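Local coordinates for LYND (Lyngbya aestuarii, PDB 4V1T), which probably acts as an ATP-dependent, magnesium-requiring YcaO-family cyclodehydratase that turns residues of a peptide substrate into azoline heterocycles, at residues H404-K409 against L421-E426; T346-T351 against T412-K417. One frame throughout, in Å; residues are numbered along the deposited sequence.

Overall arrangement
Both contacts draw on helix 413-429, and both border the bound ADP. Contact 2 (346-351 with 412-417) takes the start of the helix and lies at the adenine end of the nucleotide, where Q415 and T351 approach the base. Contact 1 (404-409 with 421-426) takes a later part of the helix, beside the ribose and the diphosphate with its magnesium. The contact centres lie about 13 Å apart, and the two meet directly: C422 SG is 3.5 Å from T351 CG2, and G408 O is 3.1 Å from S416 OG. Contact 1 is buried, whereas contact 2 lies at the surface, close to the second subunit.

Contact 1 of 2, residues H404-K409 against L421-E426; sequences HKSSGK and LCEAVE. With MG (magnesium ion), chain M; ADP (adenosine-5'-diphosphate), chain L.
A buried strand-on-helix contact at the nucleotide site joins S406 and S407 of strand 406-410 to E423 and A424 of helix 413-429. The two axes come within 6.8 Å and run roughly antiparallel, at 147°. Packing is light: S406 OG lies 3.6 Å from A424 CA, and the S406 and A424 CB atoms are 4.0 Å apart.

E423 carries the polar part. Its CG stands anti to the backbone N (chi1 -150°) and the chain runs on extended, bringing the carboxylate up to the strand. There its two oxygens divide the work. OE1 accepts a nearly straight bond from S407 N (3.1 Å, 166° at the hydrogen), with the donor lying above the carboxylate plane. OE2 binds the magnesium at 2.0 Å; the metal also takes ADP O3B, three waters and one ligand from beyond the two segments. The strand is therefore second shell to the metal, its amide holding the ligating carboxylate. S407 O adds a further link through water 1, a magnesium ligand that donates to this carbonyl and to ADP O2A. About one turn on, E426 OE1 accepts from ADP O3' at 2.6 Å.

Strand 406-410 is an outer strand of a three-stranded antiparallel sheet, paired with 381-385, whose A385 also touches A424. K409 NZ bonds R636 O and E640 OE2 of helix 630-649 and, weakly, ADP O2B; strand 532-535 packs on E426.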
ATOM      1  N   HIS B 404      11.856 -16.114  15.495  1.00 85.87           N
ATOM      2  CA  HIS B 404      10.754 -16.880  14.927  1.00 91.38           C
ATOM      3  C   HIS B 404       9.691 -15.946  14.354  1.00 82.86           C
ATOM      4  O   HIS B 404       8.495 -16.095  14.606  1.00 90.63           O
ATOM      5  CB  HIS B 404      10.135 -17.817  15.974  1.00 95.91           C
ATOM      6  CG  HIS B 404      11.134 -18.663  16.707  1.00105.09           C
ATOM      7  ND1 HIS B 404      10.774 -19.518  17.725  1.00111.69           N
ATOM      8  CD2 HIS B 404      12.478 -18.776  16.580  1.00100.89           C
ATOM      9  CE1 HIS B 404      11.851 -20.126  18.191  1.00106.73           C
ATOM     10  NE2 HIS B 404      12.899 -19.691  17.513  1.00104.71           N
ATOM     11  N   LYS B 405      10.142 -14.973  13.577  1.00 74.37           N
ATOM     12  CA  LYS B 405       9.225 -14.141  12.834  1.00 78.05           C
ATOM     13  C   LYS B 405       8.336 -15.039  11.988  1.00 74.61           C
ATOM     14  O   LYS B 405       8.770 -16.100  11.523  1.00 67.94           O
ATOM     15  CB  LYS B 405       9.986 -13.158  11.952  1.00 72.31           C
ATOM     16  CG  LYS B 405      10.798 -12.131  12.725  1.00 77.88           C
ATOM     17  CD  LYS B 405      11.524 -11.209  11.764  1.00 82.41           C
ATOM     18  CE  LYS B 405      12.274 -10.104  12.488  1.00 82.85           C
ATOM     19  NZ  LYS B 405      13.006  -9.226  11.525  1.00 91.80           N
ATOM     20  N   SER B 406       7.082 -14.639  11.816  1.00 56.79           N
ATOM     21  CA  SER B 406       6.222 -15.300  10.847  1.00 54.23           C
ATOM     22  C   SER B 406       6.682 -14.862   9.464  1.00 45.81           C
ATOM     23  O   SER B 406       7.260 -13.784   9.304  1.00 45.11           O
ATOM     24  CB  SER B 406       4.746 -14.963  11.074  1.00 50.51           C
ATOM     25  OG  SER B 406       4.303 -15.433  12.332  1.00 51.87           O
ATOM     26  N   SER B 407       6.433 -15.698   8.467  1.00 45.02           N
ATOM     27  CA  SER B 407       6.936 -15.445   7.134  1.00 48.83           C
ATOM     28  C   SER B 407       5.953 -15.924   6.083  1.00 43.28           C
ATOM     29  O   SER B 407       5.168 -16.843   6.329  1.00 49.90           O
ATOM     30  CB  SER B 407       8.287 -16.148   6.951  1.00 49.80           C
ATOM     31  OG  SER B 407       8.830 -15.862   5.674  1.00 43.96           O
ATOM     32  N   GLY B 408       6.027 -15.309   4.907  1.00 43.93           N
ATOM     33  CA  GLY B 408       5.188 -15.673   3.786  1.00 42.81           C
ATOM     34  C   GLY B 408       6.022 -16.150   2.615  1.00 43.68           C
ATOM     35  O   GLY B 408       7.168 -15.719   2.437  1.00 45.89           O
ATOM     36  N   LYS B 409       5.448 -17.051   1.821  1.00 44.00           N
ATOM     37  CA  LYS B 409       6.111 -17.597   0.640  1.00 48.34           C
ATOM     38  C   LYS B 409       5.094 -17.687  -0.490  1.00 53.68           C
ATOM     39  O   LYS B 409       3.901 -17.862  -0.242  1.00 44.82           O
ATOM     40  CB  LYS B 409       6.690 -18.974   0.935  1.00 43.61           C
ATOM     41  CG  LYS B 409       5.644 -19.999   1.359  1.00 43.54           C
ATOM     42  CD  LYS B 409       6.263 -21.363   1.681  1.00 50.53           C
ATOM     43  CE  LYS B 409       5.189 -22.371   2.068  1.00 61.67           C
ATOM     44  NZ  LYS B 409       5.744 -23.735   2.262  1.00 76.72           N
ATOM     45  N   LEU B 421       0.822 -12.682   6.164  1.00 44.44           N
ATOM     46  CA  LEU B 421      -0.205 -12.090   7.011  1.00 41.99           C
ATOM     47  C   LEU B 421      -0.997 -13.170   7.750  1.00 43.37           C
ATOM     48  O   LEU B 421      -1.223 -13.078   8.952  1.00 39.10           O
ATOM     49  CB  LEU B 421      -1.155 -11.225   6.176  1.00 47.50           C
ATOM     50  CG  LEU B 421      -2.407 -10.701   6.891  1.00 47.77           C
ATOM     51  CD1 LEU B 421      -2.044  -9.807   8.061  1.00 57.57           C
ATOM     52  CD2 LEU B 421      -3.282  -9.956   5.906  1.00 57.61           C
ATOM     53  N   CYS B 422      -1.412 -14.191   7.015  1.00 39.90           N
ATOM     54  CA  CYS B 422      -2.270 -15.228   7.568  1.00 44.11           C
ATOM     55  C   CYS B 422      -1.522 -16.161   8.520  1.00 48.32           C
ATOM     56  O   CYS B 422      -2.129 -16.703   9.442  1.00 38.66           O
ATOM     57  CB  CYS B 422      -2.929 -16.026   6.439  1.00 39.81           C
ATOM     58  SG  CYS B 422      -4.110 -15.045   5.463  1.00 45.01           S
ATOM     59  N   GLU B 423      -0.218 -16.336   8.329  1.00 43.93           N
ATOM     60  CA  GLU B 423       0.564 -17.127   9.286  1.00 41.27           C
ATOM     61  C   GLU B 423       0.676 -16.381  10.597  1.00 44.46           C
ATOM     62  O   GLU B 423       0.607 -16.969  11.672  1.00 40.91           O
ATOM     63  CB  GLU B 423       1.973 -17.448   8.758  1.00 49.58           C
ATOM     64  CG  GLU B 423       2.521 -18.772   9.293  1.00 55.05           C
ATOM     65  CD  GLU B 423       4.000 -18.986   9.017  1.00 59.32           C
ATOM     66  OE1 GLU B 423       4.836 -18.197   9.517  1.00 57.04           O
ATOM     67  OE2 GLU B 423       4.327 -19.963   8.310  1.00 51.98           O
ATOM     68  N   ALA B 424       0.848 -15.068  10.512  1.00 38.34           N
ATOM     69  CA  ALA B 424       0.982 -14.253  11.719  1.00 38.33           C
ATOM     70  C   ALA B 424      -0.318 -14.303  12.546  1.00 42.45           C
ATOM     71  O   ALA B 424      -0.284 -14.421  13.772  1.00 44.99           O
ATOM     72  CB  ALA B 424       1.348 -12.828  11.353  1.00 45.52           C
ATOM     73  N   VAL B 425      -1.460 -14.235  11.867  1.00 46.79           N
ATOM     74  CA  VAL B 425      -2.753 -14.339  12.537  1.00 45.05           C
ATOM     75  C   VAL B 425      -3.004 -15.772  13.015  1.00 41.73           C
ATOM     76  O   VAL B 425      -3.638 -15.990  14.044  1.00 39.88           O
ATOM     77  CB  VAL B 425      -3.901 -13.896  11.613  1.00 46.65           C
ATOM     78  CG1 VAL B 425      -5.248 -14.096  12.288  1.00 53.52           C
ATOM     79  CG2 VAL B 425      -3.725 -12.442  11.215  1.00 50.16           C
ATOM     80  N   GLU B 426      -2.496 -16.739  12.261  1.00 42.05           N
ATOM     81  CA  GLU B 426      -2.583 -18.134  12.639  1.00 44.64           C
ATOM     82  C   GLU B 426      -1.868 -18.362  13.972  1.00 38.90           C
ATOM     83  O   GLU B 426      -2.410 -18.991  14.873  1.00 37.62           O
ATOM     84  CB  GLU B 426      -1.964 -19.019  11.547  1.00 37.37           C
ATOM     85  CG  GLU B 426      -1.868 -20.512  11.899  1.00 35.98           C
ATOM     86  CD  GLU B 426      -0.637 -21.178  11.296  1.00 44.79           C
ATOM     87  OE1 GLU B 426      -0.373 -20.979  10.094  1.00 49.07           O
ATOM     88  OE2 GLU B 426       0.076 -21.896  12.031  1.00 46.65           O
TER
HETATM   89 MG    MG M1776       5.561 -21.075   7.194  1.00 55.65          MG
HETATM   90  PB  ADP L 780       3.314 -22.991   5.925  1.00 58.72           P
HETATM   91  O1B ADP L 780       2.507 -23.808   6.901  1.00 59.74           O
HETATM   92  O2B ADP L 780       4.313 -23.792   5.142  1.00 60.08           O
HETATM   93  O3B ADP L 780       3.865 -21.740   6.538  1.00 56.13           O
HETATM   94  PA  ADP L 780       2.094 -21.154   4.028  1.00 49.41           P
HETATM   95  O1A ADP L 780       1.609 -21.441   2.631  1.00 47.12           O
HETATM   96  O2A ADP L 780       3.353 -20.328   4.214  1.00 46.02           O
HETATM   97  O3A ADP L 780       2.196 -22.553   4.837  1.00 66.08           O
HETATM   98  O5' ADP L 780       0.903 -20.432   4.812  1.00 46.03           O
HETATM   99  C5' ADP L 780       1.114 -19.830   6.074  1.00 49.02           C
HETATM  100  C4' ADP L 780      -0.237 -19.680   6.753  1.00 56.01           C
HETATM  101  O4' ADP L 780      -1.026 -18.704   6.076  1.00 56.65           O
HETATM  102  C3' ADP L 780      -1.036 -20.970   6.706  1.00 60.76           C
HETATM  103  O3' ADP L 780      -1.761 -21.085   7.924  1.00 48.55           O
HETATM  104  C2' ADP L 780      -2.011 -20.807   5.564  1.00 56.10           C
HETATM  105  O2' ADP L 780      -3.261 -21.455   5.813  1.00 51.45           O
HETATM  106  C1' ADP L 780      -2.194 -19.303   5.510  1.00 53.72           C
HETATM  107  N9  ADP L 780      -2.409 -18.842   4.118  1.00 65.55           N
HETATM  108  C8  ADP L 780      -1.526 -18.912   3.099  1.00 62.77           C
HETATM  109  N7  ADP L 780      -2.059 -18.381   1.971  1.00 59.19           N
HETATM  110  C5  ADP L 780      -3.297 -17.961   2.270  1.00 65.24           C
HETATM  111  C6  ADP L 780      -4.401 -17.311   1.536  1.00 60.03           C
HETATM  112  N6  ADP L 780      -4.240 -17.013   0.227  1.00 61.21           N
HETATM  113  N1  ADP L 780      -5.541 -17.042   2.206  1.00 56.86           N
HETATM  114  C2  ADP L 780      -5.689 -17.344   3.509  1.00 63.78           C
HETATM  115  N3  ADP L 780      -4.720 -17.938   4.239  1.00 60.29           N
HETATM  116  C4  ADP L 780      -3.529 -18.268   3.686  1.00 66.21           C
HETATM  117  O   HOH W   1       4.951 -19.362   5.809  1.00 36.86           O
HETATM  118  O   HOH W   2       6.829 -21.807   5.776  1.00 47.44           O
HETATM  119  O   HOH W   3       6.646 -19.581   8.056  1.00 43.28           O

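Contact 2 of 2, residues T346-T351 against T412-K417. With ADP (adenosine-5'-diphosphate), chain L.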
ATOM      1  N   THR B 346     -10.977 -17.552  -2.165  1.00 54.65           N
ATOM      2  CA  THR B 346     -10.889 -16.168  -2.591  1.00 52.28           C
ATOM      3  C   THR B 346      -9.458 -15.815  -2.977  1.00 49.62           C
ATOM      4  O   THR B 346      -8.543 -16.599  -2.768  1.00 52.77           O
ATOM      5  CB  THR B 346     -11.385 -15.209  -1.493  1.00 59.02           C
ATOM      6  OG1 THR B 346     -11.534 -13.887  -2.039  1.00 73.10           O
ATOM      7  CG2 THR B 346     -10.428 -15.179  -0.320  1.00 46.49           C
ATOM      8  N   THR B 347      -9.287 -14.631  -3.554  1.00 52.65           N
ATOM      9  CA  THR B 347      -7.983 -14.164  -4.002  1.00 50.99           C
ATOM     10  C   THR B 347      -7.159 -13.698  -2.810  1.00 41.75           C
ATOM     11  O   THR B 347      -7.715 -13.208  -1.827  1.00 47.70           O
ATOM     12  CB  THR B 347      -8.105 -12.995  -4.995  1.00 44.25           C
ATOM     13  OG1 THR B 347      -8.668 -11.855  -4.332  1.00 54.47           O
ATOM     14  CG2 THR B 347      -8.988 -13.377  -6.165  1.00 54.77           C
ATOM     15  N   PRO B 348      -5.828 -13.819  -2.904  1.00 47.94           N
ATOM     16  CA  PRO B 348      -4.986 -13.363  -1.794  1.00 52.48           C
ATOM     17  C   PRO B 348      -5.076 -11.858  -1.577  1.00 43.03           C
ATOM     18  O   PRO B 348      -4.819 -11.374  -0.472  1.00 39.74           O
ATOM     19  CB  PRO B 348      -3.571 -13.793  -2.215  1.00 54.20           C
ATOM     20  CG  PRO B 348      -3.637 -13.927  -3.689  1.00 60.45           C
ATOM     21  CD  PRO B 348      -5.033 -14.374  -4.012  1.00 55.58           C
ATOM     22  N   GLU B 349      -5.461 -11.118  -2.614  1.00 43.53           N
ATOM     23  CA  GLU B 349      -5.620  -9.676  -2.492  1.00 49.51           C
ATOM     24  C   GLU B 349      -6.872  -9.316  -1.694  1.00 45.81           C
ATOM     25  O   GLU B 349      -6.882  -8.342  -0.946  1.00 45.34           O
ATOM     26  CB  GLU B 349      -5.660  -9.022  -3.877  1.00 62.13           C
ATOM     27  CG  GLU B 349      -4.336  -9.110  -4.628  1.00 70.15           C
ATOM     28  CD  GLU B 349      -4.359 -10.085  -5.791  1.00 66.02           C
ATOM     29  OE1 GLU B 349      -4.794 -11.239  -5.615  1.00 59.81           O
ATOM     30  OE2 GLU B 349      -3.924  -9.696  -6.890  1.00 93.66           O
ATOM     31  N   GLN B 350      -7.932 -10.096  -1.863  1.00 47.86           N
ATOM     32  CA  GLN B 350      -9.124  -9.929  -1.043  1.00 48.51           C
ATOM     33  C   GLN B 350      -8.794 -10.257   0.413  1.00 51.46           C
ATOM     34  O   GLN B 350      -9.153  -9.505   1.320  1.00 53.68           O
ATOM     35  CB  GLN B 350     -10.258 -10.833  -1.539  1.00 47.85           C
ATOM     36  CG  GLN B 350     -11.499 -10.830  -0.656  1.00 48.48           C
ATOM     37  CD  GLN B 350     -12.207  -9.492  -0.612  1.00 61.92           C
ATOM     38  OE1 GLN B 350     -11.613  -8.466  -0.304  1.00 69.12           O
ATOM     39  NE2 GLN B 350     -13.495  -9.500  -0.923  1.00 83.42           N
ATOM     40  N   THR B 351      -8.113 -11.379   0.626  1.00 52.10           N
ATOM     41  CA  THR B 351      -7.728 -11.820   1.980  1.00 43.92           C
ATOM     42  C   THR B 351      -6.932 -10.724   2.676  1.00 44.09           C
ATOM     43  O   THR B 351      -7.204 -10.381   3.824  1.00 46.40           O
ATOM     44  CB  THR B 351      -6.888 -13.103   1.929  1.00 39.31           C
ATOM     45  OG1 THR B 351      -7.618 -14.123   1.237  1.00 52.13           O
ATOM     46  CG2 THR B 351      -6.524 -13.596   3.348  1.00 40.45           C
ATOM     47  N   THR B 412       3.903 -15.997  -6.450  1.00 51.76           N
ATOM     48  CA  THR B 412       3.690 -14.603  -6.813  1.00 59.46           C
ATOM     49  C   THR B 412       3.802 -13.733  -5.570  1.00 58.86           C
ATOM     50  O   THR B 412       3.789 -14.231  -4.441  1.00 53.20           O
ATOM     51  CB  THR B 412       2.300 -14.395  -7.451  1.00 63.56           C
ATOM     52  OG1 THR B 412       1.277 -14.629  -6.471  1.00 60.45           O
ATOM     53  CG2 THR B 412       2.108 -15.344  -8.627  1.00 65.17           C
ATOM     54  N   ASP B 413       3.886 -12.428  -5.784  1.00 58.06           N
ATOM     55  CA  ASP B 413       4.000 -11.480  -4.687  1.00 61.81           C
ATOM     56  C   ASP B 413       2.759 -11.473  -3.792  1.00 57.25           C
ATOM     57  O   ASP B 413       2.861 -11.451  -2.571  1.00 53.45           O
ATOM     58  CB  ASP B 413       4.240 -10.076  -5.228  1.00 66.84           C
ATOM     59  CG  ASP B 413       4.778  -9.151  -4.175  1.00 72.56           C
ATOM     60  OD1 ASP B 413       6.002  -9.188  -3.933  1.00 86.96           O
ATOM     61  OD2 ASP B 413       3.980  -8.398  -3.588  1.00 86.23           O
ATOM     62  N   SER B 414       1.589 -11.476  -4.416  1.00 58.01           N
ATOM     63  CA  SER B 414       0.333 -11.390  -3.679  1.00 60.35           C
ATOM     64  C   SER B 414       0.139 -12.601  -2.782  1.00 56.52           C
ATOM     65  O   SER B 414      -0.342 -12.482  -1.667  1.00 55.89           O
ATOM     66  CB  SER B 414      -0.848 -11.250  -4.644  1.00 67.15           C
ATOM     67  OG  SER B 414      -0.896 -12.341  -5.545  1.00 75.29           O
ATOM     68  N   GLN B 415       0.532 -13.769  -3.272  1.00 59.28           N
ATOM     69  CA  GLN B 415       0.388 -15.003  -2.500  1.00 58.56           C
ATOM     70  C   GLN B 415       1.305 -15.003  -1.272  1.00 53.18           C
ATOM     71  O   GLN B 415       0.913 -15.426  -0.187  1.00 52.80           O
ATOM     72  CB  GLN B 415       0.678 -16.223  -3.380  1.00 63.40           C
ATOM     73  CG  GLN B 415       0.503 -17.567  -2.669  1.00 66.36           C
ATOM     74  CD  GLN B 415      -0.888 -17.743  -2.087  1.00 70.28           C
ATOM     75  OE1 GLN B 415      -1.890 -17.545  -2.772  1.00 83.30           O
ATOM     76  NE2 GLN B 415      -0.955 -18.110  -0.817  1.00 63.10           N
ATOM     77  N   SER B 416       2.531 -14.526  -1.450  1.00 51.30           N
ATOM     78  CA  SER B 416       3.486 -14.487  -0.357  1.00 54.96           C
ATOM     79  C   SER B 416       3.050 -13.495   0.690  1.00 43.66           C
ATOM     80  O   SER B 416       3.230 -13.719   1.888  1.00 42.39           O
ATOM     81  CB  SER B 416       4.876 -14.126  -0.871  1.00 59.94           C
ATOM     82  OG  SER B 416       5.808 -14.097   0.194  1.00 52.11           O
ATOM     83  N   LYS B 417       2.478 -12.391   0.230  1.00 44.98           N
ATOM     84  CA  LYS B 417       1.946 -11.367   1.119  1.00 54.42           C
ATOM     85  C   LYS B 417       0.824 -11.930   1.988  1.00 48.63           C
ATOM     86  O   LYS B 417       0.843 -11.797   3.218  1.00 44.70           O
ATOM     87  CB  LYS B 417       1.430 -10.186   0.299  1.00 58.22           C
ATOM     88  CG  LYS B 417       1.229  -8.917   1.095  1.00 46.12           C
ATOM     89  CD  LYS B 417       0.698  -7.810   0.198  1.00 54.55           C
ATOM     90  CE  LYS B 417       0.767  -6.445   0.860  1.00 62.39           C
ATOM     91  NZ  LYS B 417       0.412  -5.363  -0.108  1.00 69.78           N
TER
HETATM   92  PB  ADP L 780       3.314 -22.991   5.925  1.00 58.72           P
HETATM   93  O1B ADP L 780       2.507 -23.808   6.901  1.00 59.74           O
HETATM   94  O2B ADP L 780       4.313 -23.792   5.142  1.00 60.08           O
HETATM   95  O3B ADP L 780       3.865 -21.740   6.538  1.00 56.13           O
HETATM   96  PA  ADP L 780       2.094 -21.154   4.028  1.00 49.41           P
HETATM   97  O1A ADP L 780       1.609 -21.441   2.631  1.00 47.12           O
HETATM   98  O2A ADP L 780       3.353 -20.328   4.214  1.00 46.02           O
HETATM   99  O3A ADP L 780       2.196 -22.553   4.837  1.00 66.08           O
HETATM  100  O5' ADP L 780       0.903 -20.432   4.812  1.00 46.03           O
HETATM  101  C5' ADP L 780       1.114 -19.830   6.074  1.00 49.02           C
HETATM  102  C4' ADP L 780      -0.237 -19.680   6.753  1.00 56.01           C
HETATM  103  O4' ADP L 780      -1.026 -18.704   6.076  1.00 56.65           O
HETATM  104  C3' ADP L 780      -1.036 -20.970   6.706  1.00 60.76           C
HETATM  105  O3' ADP L 780      -1.761 -21.085   7.924  1.00 48.55           O
HETATM  106  C2' ADP L 780      -2.011 -20.807   5.564  1.00 56.10           C
HETATM  107  O2' ADP L 780      -3.261 -21.455   5.813  1.00 51.45           O
HETATM  108  C1' ADP L 780      -2.194 -19.303   5.510  1.00 53.72           C
HETATM  109  N9  ADP L 780      -2.409 -18.842   4.118  1.00 65.55           N
HETATM  110  C8  ADP L 780      -1.526 -18.912   3.099  1.00 62.77           C
HETATM  111  N7  ADP L 780      -2.059 -18.381   1.971  1.00 59.19           N
HETATM  112  C5  ADP L 780      -3.297 -17.961   2.270  1.00 65.24           C
HETATM  113  C6  ADP L 780      -4.401 -17.311   1.536  1.00 60.03           C
HETATM  114  N6  ADP L 780      -4.240 -17.013   0.227  1.00 61.21           N
HETATM  115  N1  ADP L 780      -5.541 -17.042   2.206  1.00 56.86           N
HETATM  116  C2  ADP L 780      -5.689 -17.344   3.509  1.00 63.78           C
HETATM  117  N3  ADP L 780      -4.720 -17.938   4.239  1.00 60.29           N
HETATM  118  C4  ADP L 780      -3.529 -18.268   3.686  1.00 66.21           C
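Van der Waals packing, with no hydrogen bond across, carries this contact between P348 and E349, at the start of helix 348-355, and S414 and Q415, in the first turn of helix 413-429. The proline ring leans on S414 with two of its carbons: CB lies 3.5 Å from S414 O, and CG 3.7 Å from S414 OG. P348 CG also lies 4.1 Å from Q415 OE1. E349 reaches the same serine by its end, as CD stands 3.9 Å from S414 CB. This approach follows from a chain bent at chi2 (108°), which folds the carboxylate back across to the neighbouring helix.

Hydrogen bonds form within each segment, to the ligand and to other parts of the assembly. T347, the N-cap of helix 348-355, accepts from Q350 N at OG1 (3.1 Å, 154° at the hydrogen). T412 is at the N-cap position of the other helix, and its OG1 and S414 OG form a weak bond. Q415 CG is anti to the backbone N, and a bend at chi2 (57°) brings the amide to the adenine, where NE2 gives N7 a weak, strongly bent bond of 3.0 Å. T351 CG2 packs 3.8 Å from N1.

The second subunit lies alongside: its P375 O bonds T347 OG1, while its D413 packs on E349. Two helix starts, one capped by T347, border an adenine pocket, consistent with the ATP-binding site of YcaO cyclodehydratases.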